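PDB 6W5Q: peptidoglycan synthase activator LpoP from Pseudomonas aeruginosa, which probably activates a peptidoglycan synthase in cell-wall building, as a lipoprotein whose globular C-terminal domain with tetratricopeptide-type repeats forms this chain. Local coordinates for residues 12-25 with 37-51. Numbering follows the deposited sequence.
Sequences DGPVLAMLTTAQQQ and SLERAQRIAPREPQV. With SO4 (sulfate ion), chain I.
M18 is a knob set among S37, R40, A41 and I44, and its atoms can be followed outward one by one. CB rests 3.8 Å from A41 CB, where the CA atoms of M18 and A41 are 5.6 Å apart, and also lies against S37 O. With CG anti to the carbonyl carbon (chi1 -73°), the chain runs outward across the facing helix, toward R40; CG lies 4.1 Å from A41 N, with I44 CD1 a little farther off. Bends at chi2 and chi3 then carry SD into the plane of the R40 guanidinium, at its edge, 3.7 Å from R40 NH1 with R40 CD beside it, and leave CE 3.3 Å from R40 NH1. The opposite flank of that guanidinium serves a sulfate, probably from the crystallisation liquor: R40 NE donates to SO4 O4 at 2.8 Å, and R43 also binds the ion.

Helices 13-25 and 37-44 run antiparallel, at 171° and 8.6 Å between axes, consistent with the paired helices of a tetratricopeptide repeat fold. On the inner side L19, whose CB bond points away, still brings CD2 to 3.5 Å from L38 CD2, the two side chains crossing at about a right angle. V15 splits its branches: CG1 faces V51 on the next helix, while CG2 touches I44 CG2 and A45. S37 is itself a knob among M18, T21, A22 and Q25, its OG also hydrogen-bonded to S33 O; Q25 NE2 is modelled implausibly near S37 OG, so that bond is doubtful.

The chemistry is therefore graded: aliphatic contacts join three helices on the inner side, whereas the M18 thioether lies beside R40, which with R43 would probably make this surface positive.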
loop_
_atom_site.group_PDB
_atom_site.type_symbol
_atom_site.label_atom_id
_atom_site.label_comp_id
_atom_site.label_asym_id
_atom_site.label_seq_id
_atom_site.Cartn_x
_atom_site.Cartn_y
_atom_site.Cartn_z
ATOM N N ASP A 12 -3.789 -11.332 14.936
ATOM C CA ASP A 12 -4.028 -12.440 14.016
ATOM C C ASP A 12 -2.691 -12.933 13.480
ATOM O O ASP A 12 -2.056 -12.267 12.650
ATOM C CB ASP A 12 -4.960 -12.030 12.883
ATOM C CG ASP A 12 -5.246 -13.177 11.931
ATOM O OD1 ASP A 12 -4.504 -13.309 10.940
ATOM O OD2 ASP A 12 -6.197 -13.955 12.175
ATOM N N GLY A 13 -2.277 -14.105 13.957
ATOM C CA GLY A 13 -1.020 -14.724 13.603
ATOM C C GLY A 13 -0.759 -14.904 12.120
ATOM O O GLY A 13 0.286 -14.487 11.610
ATOM N N PRO A 14 -1.682 -15.553 11.397
ATOM C CA PRO A 14 -1.423 -15.797 9.967
ATOM C C PRO A 14 -1.172 -14.526 9.180
ATOM O O PRO A 14 -0.178 -14.450 8.447
ATOM C CB PRO A 14 -2.690 -16.529 9.500
ATOM C CG PRO A 14 -3.706 -16.280 10.554
ATOM C CD PRO A 14 -2.944 -16.180 11.828
ATOM N N VAL A 15 -2.034 -13.514 9.312
ATOM C CA VAL A 15 -1.805 -12.290 8.554
ATOM C C VAL A 15 -0.493 -11.655 8.987
ATOM O O VAL A 15 0.329 -11.258 8.150
ATOM C CB VAL A 15 -2.986 -11.315 8.706
ATOM C CG1 VAL A 15 -2.717 -10.069 7.894
ATOM C CG2 VAL A 15 -4.282 -11.948 8.231
ATOM N N LEU A 16 -0.247 -11.605 10.301
ATOM C CA LEU A 16 0.976 -10.971 10.778
ATOM C C LEU A 16 2.209 -11.742 10.323
ATOM O O LEU A 16 3.246 -11.140 10.019
ATOM C CB LEU A 16 0.941 -10.821 12.303
ATOM C CG LEU A 16 2.205 -10.259 12.969
ATOM C CD1 LEU A 16 2.409 -8.794 12.604
ATOM C CD2 LEU A 16 2.147 -10.396 14.508
ATOM N N ALA A 17 2.115 -13.070 10.256
ATOM C CA ALA A 17 3.245 -13.852 9.768
ATOM C C ALA A 17 3.613 -13.441 8.344
ATOM O O ALA A 17 4.791 -13.221 8.036
ATOM C CB ALA A 17 2.928 -15.346 9.842
ATOM N N MET A 18 2.611 -13.310 7.469
ATOM C CA MET A 18 2.877 -12.942 6.082
ATOM C C MET A 18 3.428 -11.523 5.973
ATOM O O MET A 18 4.380 -11.275 5.222
ATOM C CB MET A 18 1.603 -13.097 5.250
ATOM C CG MET A 18 1.227 -14.571 4.991
ATOM S SD MET A 18 2.573 -15.512 4.225
ATOM C CE MET A 18 3.152 -16.536 5.576
ATOM N N LEU A 19 2.847 -10.582 6.719
ATOM C CA LEU A 19 3.394 -9.227 6.783
ATOM C C LEU A 19 4.842 -9.244 7.243
ATOM O O LEU A 19 5.714 -8.630 6.613
ATOM C CB LEU A 19 2.552 -8.350 7.724
ATOM C CG LEU A 19 1.084 -8.159 7.322
ATOM C CD1 LEU A 19 0.445 -7.000 8.065
ATOM C CD2 LEU A 19 0.954 -7.962 5.822
ATOM N N THR A 20 5.112 -9.935 8.354
ATOM C CA THR A 20 6.480 -10.050 8.862
ATOM C C THR A 20 7.414 -10.633 7.806
ATOM O O THR A 20 8.525 -10.127 7.583
ATOM C CB THR A 20 6.496 -10.930 10.105
ATOM O OG1 THR A 20 5.784 -10.277 11.157
ATOM C CG2 THR A 20 7.917 -11.196 10.546
ATOM N N THR A 21 6.978 -11.713 7.156
ATOM C CA THR A 21 7.778 -12.314 6.099
ATOM C C THR A 21 7.979 -11.342 4.940
ATOM O O THR A 21 9.097 -11.189 4.433
ATOM C CB THR A 21 7.104 -13.601 5.633
ATOM O OG1 THR A 21 7.148 -14.556 6.701
ATOM C CG2 THR A 21 7.813 -14.163 4.417
ATOM N N ALA A 22 6.906 -10.674 4.512
ATOM C CA ALA A 22 7.017 -9.666 3.455
ATOM C C ALA A 22 8.034 -8.591 3.804
ATOM O O ALA A 22 8.848 -8.203 2.963
ATOM C CB ALA A 22 5.663 -9.025 3.185
ATOM N N GLN A 23 7.994 -8.080 5.038
ATOM C CA GLN A 23 8.914 -7.010 5.416
ATOM C C GLN A 23 10.364 -7.498 5.442
ATOM O O GLN A 23 11.283 -6.750 5.070
ATOM C CB GLN A 23 8.517 -6.419 6.769
ATOM C CG GLN A 23 9.513 -5.372 7.283
ATOM C CD GLN A 23 9.032 -4.656 8.514
ATOM O OE1 GLN A 23 7.941 -4.942 9.024
ATOM N NE2 GLN A 23 9.845 -3.721 9.017
ATOM N N GLN A 24 10.596 -8.742 5.879
ATOM C CA GLN A 24 11.945 -9.302 5.821
ATOM C C GLN A 24 12.444 -9.398 4.383
ATOM O O GLN A 24 13.627 -9.163 4.113
ATOM C CB GLN A 24 11.982 -10.683 6.483
ATOM C CG GLN A 24 11.754 -10.667 7.981
ATOM C CD GLN A 24 11.996 -12.024 8.615
ATOM O OE1 GLN A 24 12.785 -12.820 8.110
ATOM N NE2 GLN A 24 11.315 -12.297 9.723
ATOM N N GLN A 25 11.553 -9.744 3.448
ATOM C CA GLN A 25 11.938 -9.871 2.045
ATOM C C GLN A 25 12.168 -8.511 1.397
ATOM O O GLN A 25 13.178 -8.310 0.711
ATOM C CB GLN A 25 10.881 -10.667 1.291
ATOM C CG GLN A 25 10.568 -11.936 2.020
ATOM C CD GLN A 25 9.489 -12.763 1.399
ATOM O OE1 GLN A 25 9.683 -13.947 1.148
ATOM N NE2 GLN A 25 8.347 -12.164 1.147
ATOM N N SER A 37 4.434 -12.672 -0.974
ATOM C CA SER A 37 3.998 -12.879 0.408
ATOM C C SER A 37 2.773 -12.040 0.737
ATOM O O SER A 37 1.900 -12.471 1.502
ATOM C CB SER A 37 5.117 -12.534 1.394
ATOM O OG SER A 37 6.245 -13.361 1.233
ATOM N N LEU A 38 2.697 -10.826 0.192
ATOM C CA LEU A 38 1.524 -10.006 0.454
ATOM C C LEU A 38 0.308 -10.503 -0.329
ATOM O O LEU A 38 -0.825 -10.389 0.154
ATOM C CB LEU A 38 1.859 -8.535 0.149
ATOM C CG LEU A 38 2.926 -7.998 1.139
ATOM C CD1 LEU A 38 3.504 -6.645 0.770
ATOM C CD2 LEU A 38 2.387 -7.942 2.592
ATOM N N GLU A 39 0.505 -11.077 -1.516
ATOM C CA GLU A 39 -0.643 -11.662 -2.205
ATOM C C GLU A 39 -1.125 -12.915 -1.485
ATOM O O GLU A 39 -2.308 -13.258 -1.560
ATOM C CB GLU A 39 -0.302 -11.978 -3.668
ATOM C CG GLU A 39 0.249 -10.815 -4.466
ATOM C CD GLU A 39 -0.834 -9.915 -5.032
ATOM O OE1 GLU A 39 -0.481 -8.939 -5.722
ATOM O OE2 GLU A 39 -2.034 -10.181 -4.789
ATOM N N ARG A 40 -0.236 -13.601 -0.769
ATOM C CA ARG A 40 -0.681 -14.721 0.053
ATOM C C ARG A 40 -1.441 -14.210 1.271
ATOM O O ARG A 40 -2.436 -14.811 1.692
ATOM C CB ARG A 40 0.530 -15.593 0.440
ATOM C CG ARG A 40 0.198 -16.897 1.206
ATOM C CD ARG A 40 1.456 -17.767 1.435
ATOM N NE ARG A 40 1.175 -19.186 1.697
ATOM C CZ ARG A 40 1.429 -19.812 2.854
ATOM N NH1 ARG A 40 1.966 -19.147 3.873
ATOM N NH2 ARG A 40 1.146 -21.112 3.003
ATOM N N ALA A 41 -1.007 -13.075 1.830
ATOM C CA ALA A 41 -1.729 -12.450 2.937
ATOM C C ALA A 41 -3.186 -12.151 2.573
ATOM O O ALA A 41 -4.083 -12.266 3.424
ATOM C CB ALA A 41 -1.002 -11.168 3.356
ATOM N N GLN A 42 -3.440 -11.753 1.314
ATOM C CA GLN A 42 -4.805 -11.463 0.865
ATOM C C GLN A 42 -5.696 -12.697 0.834
ATOM O O GLN A 42 -6.919 -12.570 0.937
ATOM C CB GLN A 42 -4.793 -10.850 -0.523
ATOM C CG GLN A 42 -4.134 -9.519 -0.613
ATOM C CD GLN A 42 -4.622 -8.762 -1.820
ATOM O OE1 GLN A 42 -5.762 -8.315 -1.861
ATOM N NE2 GLN A 42 -3.771 -8.639 -2.824
ATOM N N ARG A 43 -5.128 -13.890 0.644
ATOM C CA ARG A 43 -5.951 -15.096 0.697
ATOM C C ARG A 43 -6.559 -15.294 2.080
ATOM O O ARG A 43 -7.653 -15.863 2.207
ATOM C CB ARG A 43 -5.123 -16.309 0.299
ATOM C CG ARG A 43 -4.686 -16.304 -1.158
ATOM C CD ARG A 43 -3.602 -17.355 -1.390
ATOM N NE ARG A 43 -4.087 -18.718 -1.191
ATOM C CZ ARG A 43 -3.291 -19.777 -1.108
ATOM N NH1 ARG A 43 -1.977 -19.609 -1.207
ATOM N NH2 ARG A 43 -3.800 -20.997 -0.941
ATOM N N ILE A 44 -5.865 -14.834 3.120
ATOM C CA ILE A 44 -6.375 -14.873 4.488
ATOM C C ILE A 44 -7.232 -13.650 4.796
ATOM O O ILE A 44 -8.269 -13.753 5.455
ATOM C CB ILE A 44 -5.191 -14.982 5.471
ATOM C CG1 ILE A 44 -4.401 -16.267 5.224
ATOM C CG2 ILE A 44 -5.665 -14.888 6.905
ATOM C CD1 ILE A 44 -2.930 -16.011 4.996
ATOM N N ALA A 45 -6.822 -12.477 4.340
ATOM C CA ALA A 45 -7.461 -11.223 4.733
ATOM C C ALA A 45 -7.648 -10.374 3.493
ATOM O O ALA A 45 -6.895 -9.420 3.252
ATOM C CB ALA A 45 -6.627 -10.508 5.793
ATOM N N PRO A 46 -8.645 -10.702 2.659
ATOM C CA PRO A 46 -8.811 -9.976 1.387
ATOM C C PRO A 46 -9.218 -8.517 1.561
ATOM O O PRO A 46 -9.157 -7.757 0.586
ATOM C CB PRO A 46 -9.913 -10.770 0.673
ATOM C CG PRO A 46 -10.747 -11.315 1.806
ATOM C CD PRO A 46 -9.775 -11.618 2.926
ATOM N N ARG A 47 -9.613 -8.106 2.765
ATOM C CA ARG A 47 -10.197 -6.791 3.012
ATOM C C ARG A 47 -9.366 -5.996 4.017
ATOM O O ARG A 47 -9.843 -4.999 4.566
ATOM C CB ARG A 47 -11.649 -6.957 3.494
ATOM C CG ARG A 47 -12.521 -5.694 3.572
ATOM C CD ARG A 47 -13.033 -5.444 5.006
ATOM N NE ARG A 47 -13.805 -4.202 5.138
ATOM C CZ ARG A 47 -13.386 -3.104 5.769
ATOM N NH1 ARG A 47 -14.166 -2.029 5.834
ATOM N NH2 ARG A 47 -12.192 -3.081 6.347
ATOM N N GLU A 48 -8.125 -6.424 4.284
ATOM C CA GLU A 48 -7.286 -5.761 5.271
ATOM C C GLU A 48 -6.557 -4.587 4.616
ATOM O O GLU A 48 -5.664 -4.818 3.785
ATOM C CB GLU A 48 -6.297 -6.745 5.890
ATOM C CG GLU A 48 -5.267 -6.139 6.861
ATOM C CD GLU A 48 -5.869 -5.268 7.964
ATOM O OE1 GLU A 48 -5.810 -4.019 7.847
ATOM O OE2 GLU A 48 -6.384 -5.828 8.956
ATOM N N PRO A 49 -6.894 -3.344 4.945
ATOM C CA PRO A 49 -6.186 -2.214 4.313
ATOM C C PRO A 49 -4.701 -2.184 4.638
ATOM O O PRO A 49 -3.905 -1.716 3.812
ATOM C CB PRO A 49 -6.918 -0.984 4.856
ATOM C CG PRO A 49 -7.747 -1.478 6.020
ATOM C CD PRO A 49 -8.013 -2.926 5.797
ATOM N N GLN A 50 -4.294 -2.684 5.804
ATOM C CA GLN A 50 -2.871 -2.682 6.121
ATOM C C GLN A 50 -2.099 -3.618 5.198
ATOM O O GLN A 50 -0.952 -3.327 4.834
ATOM C CB GLN A 50 -2.653 -3.045 7.592
ATOM C CG GLN A 50 -2.893 -1.868 8.554
ATOM C CD GLN A 50 -1.601 -1.272 9.089
ATOM O OE1 GLN A 50 -0.593 -1.227 8.381
ATOM N NE2 GLN A 50 -1.621 -0.814 10.346
ATOM N N VAL A 51 -2.714 -4.715 4.771
ATOM C CA VAL A 51 -2.073 -5.560 3.773
ATOM C C VAL A 51 -1.917 -4.794 2.471
ATOM O O VAL A 51 -0.841 -4.789 1.857
ATOM C CB VAL A 51 -2.871 -6.858 3.567
ATOM C CG1 VAL A 51 -2.300 -7.638 2.388
ATOM C CG2 VAL A 51 -2.824 -7.695 4.809
HETATM S S SO4 I . -0.008 -22.123 -0.309
HETATM O O1 SO4 I . 1.082 -21.561 -1.110
HETATM O O2 SO4 I . -1.117 -22.583 -1.131
HETATM O O3 SO4 I . 0.476 -23.232 0.513
HETATM O O4 SO4 I . -0.526 -21.084 0.568
#